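Local coordinates for protein terminal oxygenase component of carbazole (Janthinobacterium sp., PDB 7BUG) that catalyses, as the terminal oxygenase of the carbazole 1,9a-dioxygenase system, the angular dioxygenation of carbazole that leads to 2'-aminobiphenyl-2,3-diol, at residues A[16-21]-A[363-368]; A[167-172]-A[335-340]; A[275-280]-A[319-324]; A[287-290]-A[294-297]; A[342-345]-A[349-352]. All coordinates share one frame; numbering follows the deposited sequence.

Overall arrangement
Contact 1 closes the longest loop of this oxygenase, joining helix 16-20 to helix 360-372, with the other four contacts nested inside it, a good example of how pieces far apart in sequence are brought together. Contact 2 encloses contacts 3 and 4, contact 4 also lies within contact 3, and contact 5 follows after contact 2 has closed. Contacts 2 and 4 touch, their centres about 10 Å apart, linking the hairpin 281-288/293-303 to the helices beside the iron. Contacts 2 and 5 share helix 331-344, and W350 of contact 5 packs against contact 1. Contact 3 lies far off, about 34 Å from contact 5 between centres. Contacts 1, 2 and 5 all meet the second subunit.

Contact 1: residues A[16-21]-A[363-368]; sequences APYVDA and VAWRKL
Y18 and W365 cross at about a right angle where the short helix 16-20 docks on helix 360-372, a helix-to-helix junction that ties the beginning of the chain to its C-terminal region. From the N-terminal side a single side chain carries the contact. Y18 has CG opposite the backbone N (chi1 177°), which sends its ring out between W365 and the stem of R366. The phenol and the five-membered ring of the indole have their planes at 88° and their centroids 5.0 Å apart, an oblique pairing. W365 presents its edge: NE1 donates to Y18 OH at 3.0 Å, the N-H...O angle is 158°, and the hydroxyl sits close to the indole plane. Beside this bond, Y18 CE1 packs 3.7 Å from W365 CE2. The same hydroxyl is also bonded to E176 on helix 171-179, so a buried oxygen is gripped from two helices. A phenylalanine in place of Y18 would probably leave the indole N-H without its acceptor and E176 one partner short. R366 approaches differently, its stem extended from CG to NE and its guanidinium carried past the tyrosine to salt bridges with E176 and E353. The start of the stem lies over one face of the phenol, where R366 CB stands 4.3 Å from the ring centroid in a CH-pi contact and R366 CG comes within 3.5 Å of Y18 CE2.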
# COMPACT_ATOMS: atom_id res chain seq x y z
N ALA A 16 -6.86 22.89 17.86
CA ALA A 16 -5.88 21.80 17.82
C ALA A 16 -6.55 20.46 18.18
O ALA A 16 -6.23 19.46 17.54
CB ALA A 16 -4.71 22.06 18.74
N PRO A 17 -7.49 20.37 19.15
CA PRO A 17 -8.09 19.07 19.47
C PRO A 17 -8.87 18.51 18.27
O PRO A 17 -8.80 17.32 18.02
CB PRO A 17 -9.02 19.37 20.65
CG PRO A 17 -8.35 20.60 21.31
CD PRO A 17 -7.89 21.42 20.12
N TYR A 18 -9.52 19.38 17.54
CA TYR A 18 -10.26 18.98 16.30
C TYR A 18 -9.30 18.40 15.28
O TYR A 18 -9.62 17.38 14.65
CB TYR A 18 -10.99 20.18 15.73
CG TYR A 18 -11.72 19.90 14.45
CD1 TYR A 18 -12.89 19.20 14.42
CD2 TYR A 18 -11.19 20.33 13.26
CE1 TYR A 18 -13.57 18.99 13.22
CE2 TYR A 18 -11.84 20.15 12.06
CZ TYR A 18 -13.05 19.50 12.04
OH TYR A 18 -13.80 19.39 10.89
N VAL A 19 -8.15 19.06 15.06
CA VAL A 19 -7.12 18.55 14.11
C VAL A 19 -6.55 17.23 14.62
O VAL A 19 -6.22 16.33 13.81
CB VAL A 19 -6.03 19.61 13.87
CG1 VAL A 19 -4.91 19.00 13.08
CG2 VAL A 19 -6.64 20.80 13.18
N ASP A 20 -6.48 17.02 15.94
CA ASP A 20 -5.98 15.74 16.46
C ASP A 20 -7.01 14.62 16.25
O ASP A 20 -6.63 13.41 16.31
CB ASP A 20 -5.67 15.88 17.95
CG ASP A 20 -4.72 14.84 18.45
OD1 ASP A 20 -3.84 14.45 17.69
OD2 ASP A 20 -4.83 14.52 19.66
N ALA A 21 -8.28 14.97 16.08
CA ALA A 21 -9.39 13.98 16.15
C ALA A 21 -9.60 13.24 14.82
O ALA A 21 -10.72 13.13 14.33
CB ALA A 21 -10.63 14.61 16.71
N VAL A 363 -14.88 27.46 10.84
CA VAL A 363 -13.98 27.75 11.98
C VAL A 363 -14.81 27.72 13.28
O VAL A 363 -14.32 27.18 14.25
CB VAL A 363 -13.25 29.07 11.76
CG1 VAL A 363 -12.69 29.66 13.03
CG2 VAL A 363 -12.15 28.86 10.72
N ALA A 364 -16.03 28.18 13.27
CA ALA A 364 -16.88 28.13 14.49
C ALA A 364 -17.11 26.66 14.86
O ALA A 364 -17.03 26.34 16.04
CB ALA A 364 -18.16 28.85 14.26
N TRP A 365 -17.41 25.81 13.88
CA TRP A 365 -17.58 24.36 14.13
C TRP A 365 -16.28 23.77 14.70
O TRP A 365 -16.34 22.97 15.65
CB TRP A 365 -18.02 23.62 12.84
CG TRP A 365 -17.53 22.20 12.78
CD1 TRP A 365 -16.57 21.73 11.96
CD2 TRP A 365 -17.98 21.07 13.55
NE1 TRP A 365 -16.32 20.43 12.18
CE2 TRP A 365 -17.18 19.99 13.14
CE3 TRP A 365 -18.96 20.87 14.53
CZ2 TRP A 365 -17.34 18.70 13.63
CZ3 TRP A 365 -19.12 19.59 15.01
CH2 TRP A 365 -18.32 18.55 14.58
N ARG A 366 -15.13 24.11 14.13
CA ARG A 366 -13.84 23.51 14.53
C ARG A 366 -13.58 23.87 16.00
O ARG A 366 -13.09 23.02 16.78
CB ARG A 366 -12.69 23.94 13.65
CG ARG A 366 -12.82 23.52 12.19
CD ARG A 366 -11.55 24.00 11.49
NE ARG A 366 -11.52 23.55 10.10
CZ ARG A 366 -10.66 24.05 9.21
NH1 ARG A 366 -9.76 24.95 9.59
NH2 ARG A 366 -10.67 23.54 7.98
N LYS A 367 -13.93 25.10 16.37
CA LYS A 367 -13.76 25.56 17.77
C LYS A 367 -14.77 24.88 18.68
O LYS A 367 -14.38 24.45 19.78
CB LYS A 367 -13.93 27.08 17.77
CG LYS A 367 -12.79 27.81 17.08
CD LYS A 367 -12.75 29.30 17.45
CE LYS A 367 -13.18 30.23 16.34
NZ LYS A 367 -12.00 30.87 15.71
N LEU A 368 -16.02 24.82 18.26
CA LEU A 368 -17.07 24.15 19.07
C LEU A 368 -16.63 22.70 19.31
O LEU A 368 -16.68 22.19 20.45
CB LEU A 368 -18.39 24.20 18.33
CG LEU A 368 -19.44 23.42 19.10
CD1 LEU A 368 -20.37 24.35 19.83
CD2 LEU A 368 -20.18 22.44 18.23

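Contact 2: residues A[167-172]-A[335-340]; sequences IKSNWR and WAREAM
S169 and R337 provide the tightest packing between the chain leading into helix 171-179 and helix 331-344. S169 OG lies 3.6 Å from R337 CB, and with chi1 at 83° it is also placed to donate to the carbonyl oxygen of N170. More loosely, I167 CG1 lies 4.4 Å from R337 NH1, and the K168 carbonyl faces the CG of E338. The polar link is indirect: a water accepts from K168 N at 2.9 Å and donates to E338 OE2, while the lysine side chain leads away. A third kind of interaction stays within the first segment, where N170 is the N-cap of helix 171-179. Its OD1 takes R172 N and R172 NE, each at 2.9 Å and from opposite faces of the amide plane, which pins the carboxamide and the arginine together. R337, stretched from CG to NE, reaches past this entry to a cation-pi contact with Y296. Its side chain comes within about 6 Å of the bound iron and about 4 Å of the side chain of D333, nearest atoms. R337 is therefore a second-shell neighbour of the H183, H187 and D333 site, the two-histidine, one-carboxylate facial triad of Rieske oxygenases.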
# COMPACT_ATOMS: atom_id res chain seq x y z
N ILE A 167 -17.95 5.99 2.50
CA ILE A 167 -17.29 7.01 1.65
C ILE A 167 -15.82 7.08 2.06
O ILE A 167 -15.54 7.18 3.25
CB ILE A 167 -17.96 8.38 1.73
CG1 ILE A 167 -19.45 8.34 1.39
CG2 ILE A 167 -17.22 9.41 0.87
CD1 ILE A 167 -19.78 7.76 0.05
N LYS A 168 -14.93 7.10 1.07
CA LYS A 168 -13.48 7.14 1.37
C LYS A 168 -12.98 8.58 1.52
O LYS A 168 -12.23 9.11 0.66
CB LYS A 168 -12.72 6.37 0.25
CG LYS A 168 -13.10 4.91 0.18
CD LYS A 168 -12.58 4.20 -1.05
CE LYS A 168 -13.48 3.05 -1.46
NZ LYS A 168 -12.96 2.36 -2.67
N SER A 169 -13.40 9.26 2.59
CA SER A 169 -12.71 10.47 3.05
C SER A 169 -12.78 10.44 4.57
O SER A 169 -13.67 9.79 5.16
CB SER A 169 -13.27 11.75 2.54
OG SER A 169 -14.40 12.20 3.32
N ASN A 170 -11.84 11.14 5.18
CA ASN A 170 -11.95 11.37 6.63
C ASN A 170 -13.28 12.06 6.92
O ASN A 170 -13.74 12.92 6.15
CB ASN A 170 -10.76 12.20 7.11
CG ASN A 170 -10.75 12.46 8.59
OD1 ASN A 170 -11.28 13.47 9.05
ND2 ASN A 170 -10.23 11.49 9.30
N TRP A 171 -13.86 11.77 8.08
CA TRP A 171 -15.15 12.31 8.51
C TRP A 171 -15.14 13.83 8.54
O TRP A 171 -16.20 14.41 8.31
CB TRP A 171 -15.56 11.72 9.90
CG TRP A 171 -14.72 12.23 11.04
CD1 TRP A 171 -13.46 11.87 11.40
CD2 TRP A 171 -15.12 13.24 11.98
NE1 TRP A 171 -13.05 12.60 12.50
CE2 TRP A 171 -14.05 13.43 12.88
CE3 TRP A 171 -16.30 13.96 12.13
CZ2 TRP A 171 -14.15 14.34 13.95
CZ3 TRP A 171 -16.38 14.88 13.14
CH2 TRP A 171 -15.32 15.06 14.03
N ARG A 172 -14.05 14.47 8.93
CA ARG A 172 -14.06 15.95 9.07
C ARG A 172 -14.19 16.64 7.72
O ARG A 172 -14.80 17.72 7.63
CB ARG A 172 -12.78 16.37 9.76
CG ARG A 172 -12.76 15.85 11.20
CD ARG A 172 -11.38 16.00 11.81
NE ARG A 172 -10.36 15.25 11.08
CZ ARG A 172 -9.08 15.25 11.31
NH1 ARG A 172 -8.59 15.99 12.31
NH2 ARG A 172 -8.27 14.56 10.54
N TRP A 335 -17.98 13.38 -4.25
CA TRP A 335 -16.69 13.51 -4.96
C TRP A 335 -15.97 14.80 -4.48
O TRP A 335 -14.73 14.82 -4.49
CB TRP A 335 -16.84 13.31 -6.48
CG TRP A 335 -17.65 14.33 -7.18
CD1 TRP A 335 -18.93 14.18 -7.64
CD2 TRP A 335 -17.22 15.64 -7.57
NE1 TRP A 335 -19.34 15.34 -8.23
CE2 TRP A 335 -18.31 16.25 -8.22
CE3 TRP A 335 -16.01 16.36 -7.46
CZ2 TRP A 335 -18.23 17.54 -8.74
CZ3 TRP A 335 -15.94 17.63 -7.99
CH2 TRP A 335 -17.03 18.19 -8.64
N ALA A 336 -16.67 15.82 -4.00
CA ALA A 336 -16.03 17.00 -3.37
C ALA A 336 -15.19 16.53 -2.16
O ALA A 336 -14.04 16.95 -2.01
CB ALA A 336 -17.01 18.04 -2.94
N ARG A 337 -15.79 15.72 -1.29
CA ARG A 337 -15.03 15.21 -0.10
C ARG A 337 -13.78 14.47 -0.57
O ARG A 337 -12.70 14.68 0.01
CB ARG A 337 -15.90 14.24 0.72
CG ARG A 337 -17.08 14.92 1.36
CD ARG A 337 -18.00 13.87 1.90
NE ARG A 337 -19.28 14.47 2.10
CZ ARG A 337 -20.36 13.78 2.33
NH1 ARG A 337 -20.29 12.49 2.61
NH2 ARG A 337 -21.51 14.40 2.35
N GLU A 338 -13.93 13.59 -1.52
CA GLU A 338 -12.85 12.75 -2.06
C GLU A 338 -11.75 13.68 -2.59
O GLU A 338 -10.57 13.33 -2.45
CB GLU A 338 -13.39 11.79 -3.13
CG GLU A 338 -14.31 10.69 -2.57
CD GLU A 338 -15.00 9.86 -3.65
OE1 GLU A 338 -15.15 10.35 -4.79
OE2 GLU A 338 -15.40 8.73 -3.36
N ALA A 339 -12.11 14.81 -3.17
CA ALA A 339 -11.13 15.73 -3.77
C ALA A 339 -10.27 16.43 -2.70
O ALA A 339 -9.19 16.95 -3.05
CB ALA A 339 -11.80 16.75 -4.66
N MET A 340 -10.74 16.48 -1.44
CA MET A 340 -9.99 17.17 -0.37
C MET A 340 -8.99 16.19 0.30
O MET A 340 -8.16 16.64 1.10
CB MET A 340 -10.93 17.76 0.69
CG MET A 340 -11.42 19.13 0.27
SD MET A 340 -12.29 20.05 1.60
CE MET A 340 -13.66 18.88 1.53
O HOH W 1 -15.80 6.91 -1.66

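Contact 3: residues A[275-280]-A[319-324]; sequences FPNPDM and SKWKPM
W321, on helix 307-327, is the residue that P276, N277 and M280 of the loop 275-280 gather round, each on a different part of the indole. Just before it in sequence, K320 contributes its stem, with CG against the indole face opposite the one that M280 takes. W321 itself has CG opposite its carbonyl carbon (chi1 -57°), which sends the ring out to the loop. Over the five-membered ring M280 makes a Met-aromatic contact: SD stands 3.7 Å from the centroid and 7° off the normal. The thioether is bent at its last torsion, and M280 CE reaches W321 CD1 at 3.7 Å. Along the six-membered ring, P276 CG packs 3.7 Å from W321 CE3, brought there by a loop with a cis peptide before the proline. N277 meets the far end of the indole, with CG 3.5 Å from W321 CH2 and its amide plane 29° from the ring. That amide is held by its own bonds: ND2 donates to D279 OD1 at 2.8 Å, and OD1 accepts from N196 and K256. The type I turn from N277 to M280 returns the methionine to the same indole. Further along, M324 turns to L192 of helix 191-195, while L300 of strand 293-303 touches P276, M280 and W321. The contact thus lies where the loop between strands 269-273 and 281-288 meets helix 307-327, with strand 293-303 and helix 191-195 beside it.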
# COMPACT_ATOMS: atom_id res chain seq x y z
N PHE A 275 -35.50 21.08 3.78
CA PHE A 275 -34.75 20.49 2.65
C PHE A 275 -35.14 19.04 2.51
O PHE A 275 -35.35 18.41 3.54
CB PHE A 275 -33.25 20.55 2.89
CG PHE A 275 -32.48 20.51 1.60
CD1 PHE A 275 -32.32 21.66 0.85
CD2 PHE A 275 -31.96 19.31 1.13
CE1 PHE A 275 -31.66 21.60 -0.37
CE2 PHE A 275 -31.29 19.27 -0.09
CZ PHE A 275 -31.17 20.42 -0.83
N PRO A 276 -35.27 18.44 1.30
CA PRO A 276 -35.09 19.11 -0.01
C PRO A 276 -36.38 19.76 -0.56
O PRO A 276 -36.40 20.25 -1.71
CB PRO A 276 -34.70 17.91 -0.87
CG PRO A 276 -35.58 16.81 -0.32
CD PRO A 276 -35.42 16.99 1.17
N ASN A 277 -37.40 19.83 0.29
CA ASN A 277 -38.74 20.42 0.01
C ASN A 277 -39.17 21.21 1.24
O ASN A 277 -38.70 20.95 2.35
CB ASN A 277 -39.70 19.34 -0.44
CG ASN A 277 -40.82 19.85 -1.32
OD1 ASN A 277 -40.56 20.54 -2.30
ND2 ASN A 277 -42.06 19.54 -0.95
N PRO A 278 -40.04 22.25 1.11
CA PRO A 278 -40.37 23.10 2.26
C PRO A 278 -41.05 22.39 3.44
O PRO A 278 -41.10 23.01 4.47
CB PRO A 278 -41.24 24.21 1.64
CG PRO A 278 -40.71 24.28 0.22
CD PRO A 278 -40.55 22.83 -0.16
N ASP A 279 -41.54 21.15 3.26
CA ASP A 279 -42.33 20.37 4.23
C ASP A 279 -41.45 19.34 4.94
O ASP A 279 -41.96 18.55 5.79
CB ASP A 279 -43.52 19.73 3.50
CG ASP A 279 -43.10 18.69 2.46
OD1 ASP A 279 -42.06 18.90 1.82
OD2 ASP A 279 -43.79 17.64 2.33
N MET A 280 -40.16 19.32 4.64
CA MET A 280 -39.31 18.26 5.24
C MET A 280 -37.95 18.83 5.66
O MET A 280 -37.65 19.98 5.36
CB MET A 280 -39.20 17.06 4.30
CG MET A 280 -38.48 17.27 3.04
SD MET A 280 -39.00 16.00 1.77
CE MET A 280 -39.02 14.47 2.65
N SER A 319 -39.89 7.36 -4.47
CA SER A 319 -40.20 7.72 -5.88
C SER A 319 -39.45 9.00 -6.24
O SER A 319 -39.10 9.15 -7.38
CB SER A 319 -41.68 7.83 -6.11
OG SER A 319 -42.23 9.03 -5.58
N LYS A 320 -39.22 9.90 -5.29
CA LYS A 320 -38.75 11.25 -5.63
C LYS A 320 -37.55 11.62 -4.75
O LYS A 320 -36.53 11.94 -5.33
CB LYS A 320 -39.86 12.28 -5.50
CG LYS A 320 -39.46 13.69 -5.89
CD LYS A 320 -40.59 14.50 -6.49
CE LYS A 320 -41.30 13.80 -7.64
NZ LYS A 320 -42.73 14.21 -7.74
N TRP A 321 -37.70 11.68 -3.43
CA TRP A 321 -36.69 12.44 -2.63
C TRP A 321 -35.37 11.67 -2.52
O TRP A 321 -34.30 12.35 -2.48
CB TRP A 321 -37.26 12.83 -1.27
CG TRP A 321 -38.51 13.63 -1.38
CD1 TRP A 321 -39.72 13.32 -0.83
CD2 TRP A 321 -38.71 14.84 -2.12
NE1 TRP A 321 -40.65 14.27 -1.16
CE2 TRP A 321 -40.06 15.22 -1.93
CE3 TRP A 321 -37.89 15.63 -2.91
CZ2 TRP A 321 -40.60 16.36 -2.52
CZ3 TRP A 321 -38.41 16.77 -3.46
CH2 TRP A 321 -39.75 17.12 -3.27
N LYS A 322 -35.39 10.36 -2.40
CA LYS A 322 -34.15 9.57 -2.34
C LYS A 322 -33.39 9.70 -3.66
O LYS A 322 -32.22 10.07 -3.67
CB LYS A 322 -34.41 8.13 -1.92
CG LYS A 322 -33.17 7.25 -1.96
CD LYS A 322 -33.40 5.91 -1.33
CE LYS A 322 -32.25 4.96 -1.58
NZ LYS A 322 -32.66 3.56 -1.31
N PRO A 323 -33.97 9.39 -4.84
CA PRO A 323 -33.18 9.46 -6.08
C PRO A 323 -32.85 10.90 -6.47
O PRO A 323 -31.76 11.11 -7.00
CB PRO A 323 -34.06 8.73 -7.12
CG PRO A 323 -35.45 8.82 -6.58
CD PRO A 323 -35.30 8.81 -5.06
N MET A 324 -33.73 11.87 -6.24
CA MET A 324 -33.54 13.24 -6.77
C MET A 324 -32.59 14.02 -5.86
O MET A 324 -31.81 14.84 -6.35
CB MET A 324 -34.86 13.99 -6.85
CG MET A 324 -34.77 15.18 -7.74
SD MET A 324 -36.41 15.97 -7.87
CE MET A 324 -35.96 17.65 -8.27

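Contact 4: residues A[287-290]-A[294-297]; sequences VPID and HYYF
V287 and Y295 form an antiparallel hydrogen-bonded pair, with V287 N donating to Y295 O at 2.9 Å and Y295 N to V287 O at 2.8 Å, while P288 and H294 follow as a non-hydrogen-bonded pair. These rungs belong to the beta hairpin 281-288/293-303, part of the antiparallel sheet of the Bet v 1-like catalytic domain. Both bonds lie in the plane of the accepting carbonyl, and the one from Y295 N falls on a lone pair. On the face that carries V287 and Y295 the side chains pack closely: V287 CB sits 3.9 Å from Y295 CB, and CG1 of the valine meets the edge of the phenol. At I289 the chain turns a corner, and this residue lies over the same phenol. Y295 holds CG opposite its carbonyl carbon (chi1 -68°), and I289 CD1 stands over the centre of its ring, 3.6 Å from the centroid and only 7° from the normal, a CH-pi contact. Toward one side of the ring, I289 CG1 approaches Y295 CD2 at 3.6 Å. The backbone of P288 and I289 also bonds to L49 and G50, so the corner joins the hairpin to the loop between strands 44-48 and 51-58 of the Rieske domain. P288 and H294 occupy the other face, against W171. The imidazole of H294 leads away from the hairpin, its ND1 bonded to S169 O. A second, softer contact completes the rung: H294 CA makes a CA-H...O contact with V287 O at 3.0 Å, and H294 CB lies 3.2 Å from V287 O.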
# COMPACT_ATOMS: atom_id res chain seq x y z
N VAL A 287 -19.98 9.68 9.95
CA VAL A 287 -19.56 8.81 11.08
C VAL A 287 -18.17 8.26 10.80
O VAL A 287 -17.96 7.52 9.82
CB VAL A 287 -20.57 7.69 11.28
CG1 VAL A 287 -20.15 6.81 12.43
CG2 VAL A 287 -21.96 8.27 11.49
N PRO A 288 -17.19 8.47 11.70
CA PRO A 288 -15.85 7.99 11.47
C PRO A 288 -15.79 6.46 11.54
O PRO A 288 -16.22 5.83 12.54
CB PRO A 288 -14.99 8.58 12.61
CG PRO A 288 -15.88 9.60 13.25
CD PRO A 288 -17.30 9.18 12.97
N ILE A 289 -15.28 5.87 10.47
CA ILE A 289 -15.00 4.41 10.38
C ILE A 289 -13.55 4.16 10.72
O ILE A 289 -13.26 3.32 11.59
CB ILE A 289 -15.39 3.83 8.99
CG1 ILE A 289 -16.91 3.85 8.83
CG2 ILE A 289 -14.83 2.44 8.79
CD1 ILE A 289 -17.38 3.54 7.45
N ASP A 290 -12.66 4.89 10.07
CA ASP A 290 -11.21 4.86 10.38
C ASP A 290 -10.67 6.21 9.89
O ASP A 290 -11.46 7.06 9.57
CB ASP A 290 -10.54 3.63 9.76
CG ASP A 290 -10.54 3.56 8.25
OD1 ASP A 290 -10.78 4.59 7.59
OD2 ASP A 290 -10.28 2.43 7.71
N HIS A 294 -15.69 7.18 6.20
CA HIS A 294 -16.86 7.53 7.03
C HIS A 294 -18.08 6.81 6.50
O HIS A 294 -18.21 6.53 5.30
CB HIS A 294 -17.08 9.03 7.18
CG HIS A 294 -17.45 9.76 5.94
ND1 HIS A 294 -16.46 10.15 5.01
CD2 HIS A 294 -18.62 10.26 5.49
CE1 HIS A 294 -17.06 10.79 4.03
NE2 HIS A 294 -18.35 10.88 4.27
N TYR A 295 -19.05 6.63 7.38
CA TYR A 295 -20.44 6.39 6.93
C TYR A 295 -21.10 7.74 6.65
O TYR A 295 -21.03 8.67 7.43
CB TYR A 295 -21.33 5.71 7.97
CG TYR A 295 -21.02 4.30 8.30
CD1 TYR A 295 -21.35 3.32 7.39
CD2 TYR A 295 -20.44 3.92 9.52
CE1 TYR A 295 -21.08 2.00 7.64
CE2 TYR A 295 -20.16 2.60 9.78
CZ TYR A 295 -20.53 1.64 8.85
OH TYR A 295 -20.29 0.30 9.02
N TYR A 296 -21.71 7.89 5.49
CA TYR A 296 -22.53 9.06 5.13
C TYR A 296 -23.96 8.63 5.37
O TYR A 296 -24.59 7.90 4.53
CB TYR A 296 -22.21 9.51 3.71
CG TYR A 296 -23.05 10.66 3.24
CD1 TYR A 296 -23.40 11.72 4.06
CD2 TYR A 296 -23.41 10.77 1.90
CE1 TYR A 296 -24.14 12.79 3.61
CE2 TYR A 296 -24.10 11.86 1.42
CZ TYR A 296 -24.51 12.87 2.27
OH TYR A 296 -25.28 13.96 1.85
N PHE A 297 -24.45 8.95 6.56
CA PHE A 297 -25.71 8.42 7.08
C PHE A 297 -26.75 9.51 6.91
O PHE A 297 -26.78 10.50 7.66
CB PHE A 297 -25.52 7.93 8.53
CG PHE A 297 -26.71 7.18 9.08
CD1 PHE A 297 -27.80 7.80 9.63
CD2 PHE A 297 -26.66 5.81 9.13
CE1 PHE A 297 -28.85 7.05 10.15
CE2 PHE A 297 -27.70 5.04 9.64
CZ PHE A 297 -28.80 5.68 10.16

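Contact 5: residues A[342-345]-A[349-352]; sequences DFYA and GWVN
F343 and Y344, near the end of helix 331-344, pack their rings on the short helix 349-352 that follows the turn. F343 has CG opposite its backbone N (chi1 -172°) and lays one face on the glycine: G349 CA stands 3.8 Å from the ring centroid in a CH-pi contact. At the outer rim, F343 CZ touches N352 CB at 3.7 Å. Having no CB, G349 can lie this close to both aromatics, where a CB would run into F343 O and Y344 CD1. Y344 offers a face to the same alpha carbon and brings its CE1 to 3.3 Å from G349 C. Its edge then points at W350, Y344 CD1 lying over the indole face, 3.7 Å from W350 CE2. This edge-to-face pair has the phenol and the six-membered ring 4.7 Å apart between centroids, with planes at 59°. Beside the pair, a water accepts from W350 NE1 at 3.0 Å and sits next to Y344 O. An alanine instead of W350 would probably leave the edge of Y344 without its facing ring and the water without its N-H donor. Y344 OH is bonded to E353 and to R72 of the second subunit, a residue that also lines the [2Fe-2S] pocket there. Chemically, then, two rings laid on a glycine make a close apolar join between the two helices, and the hydroxyl at its rim carries the polar link to the neighbouring Rieske domain.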
# COMPACT_ATOMS: atom_id res chain seq x y z
N ASP A 342 -6.25 14.40 -0.56
CA ASP A 342 -4.78 14.47 -0.72
C ASP A 342 -4.23 15.63 0.13
O ASP A 342 -3.19 15.50 0.74
CB ASP A 342 -4.38 14.62 -2.19
CG ASP A 342 -4.79 13.40 -3.01
OD1 ASP A 342 -4.78 12.28 -2.44
OD2 ASP A 342 -5.11 13.55 -4.16
N PHE A 343 -4.89 16.78 0.12
CA PHE A 343 -4.32 17.98 0.74
C PHE A 343 -4.26 17.81 2.25
O PHE A 343 -3.35 18.40 2.88
CB PHE A 343 -5.14 19.20 0.39
CG PHE A 343 -4.58 20.55 0.79
CD1 PHE A 343 -3.33 20.95 0.37
CD2 PHE A 343 -5.35 21.44 1.51
CE1 PHE A 343 -2.87 22.24 0.64
CE2 PHE A 343 -4.89 22.73 1.78
CZ PHE A 343 -3.62 23.09 1.40
N TYR A 344 -5.23 17.04 2.81
CA TYR A 344 -5.33 16.89 4.28
C TYR A 344 -4.71 15.56 4.74
O TYR A 344 -4.51 15.42 5.95
CB TYR A 344 -6.79 17.08 4.69
CG TYR A 344 -7.22 18.52 4.59
CD1 TYR A 344 -7.00 19.41 5.63
CD2 TYR A 344 -7.89 18.98 3.46
CE1 TYR A 344 -7.35 20.74 5.54
CE2 TYR A 344 -8.29 20.30 3.37
CZ TYR A 344 -8.01 21.19 4.40
OH TYR A 344 -8.42 22.48 4.24
N ALA A 345 -4.27 14.73 3.80
CA ALA A 345 -3.86 13.32 4.09
C ALA A 345 -2.62 13.27 4.98
O ALA A 345 -2.53 12.31 5.77
CB ALA A 345 -3.59 12.57 2.80
N GLY A 349 -2.70 20.05 5.26
CA GLY A 349 -3.71 20.99 4.72
C GLY A 349 -4.31 21.86 5.84
O GLY A 349 -4.72 23.00 5.56
N TRP A 350 -4.26 21.40 7.11
CA TRP A 350 -4.77 22.17 8.26
C TRP A 350 -3.90 23.40 8.46
O TRP A 350 -4.42 24.42 8.97
CB TRP A 350 -4.84 21.33 9.54
CG TRP A 350 -5.65 20.08 9.38
CD1 TRP A 350 -5.15 18.81 9.37
CD2 TRP A 350 -7.08 19.97 9.27
NE1 TRP A 350 -6.17 17.92 9.19
CE2 TRP A 350 -7.36 18.58 9.19
CE3 TRP A 350 -8.14 20.87 9.26
CZ2 TRP A 350 -8.66 18.11 9.04
CZ3 TRP A 350 -9.43 20.41 9.09
CH2 TRP A 350 -9.68 19.03 8.99
N VAL A 351 -2.63 23.34 8.04
CA VAL A 351 -1.72 24.51 8.17
C VAL A 351 -1.75 25.33 6.87
O VAL A 351 -1.73 26.59 6.94
CB VAL A 351 -0.30 24.06 8.53
CG1 VAL A 351 0.65 25.24 8.59
CG2 VAL A 351 -0.29 23.30 9.85
N ASN A 352 -1.87 24.65 5.73
CA ASN A 352 -1.62 25.30 4.42
C ASN A 352 -2.89 25.82 3.73
O ASN A 352 -2.74 26.65 2.81
CB ASN A 352 -0.83 24.36 3.50
CG ASN A 352 0.56 24.05 4.02
OD1 ASN A 352 1.10 22.96 3.79
ND2 ASN A 352 1.15 25.00 4.72
O HOH W 2 -5.70 15.07 8.28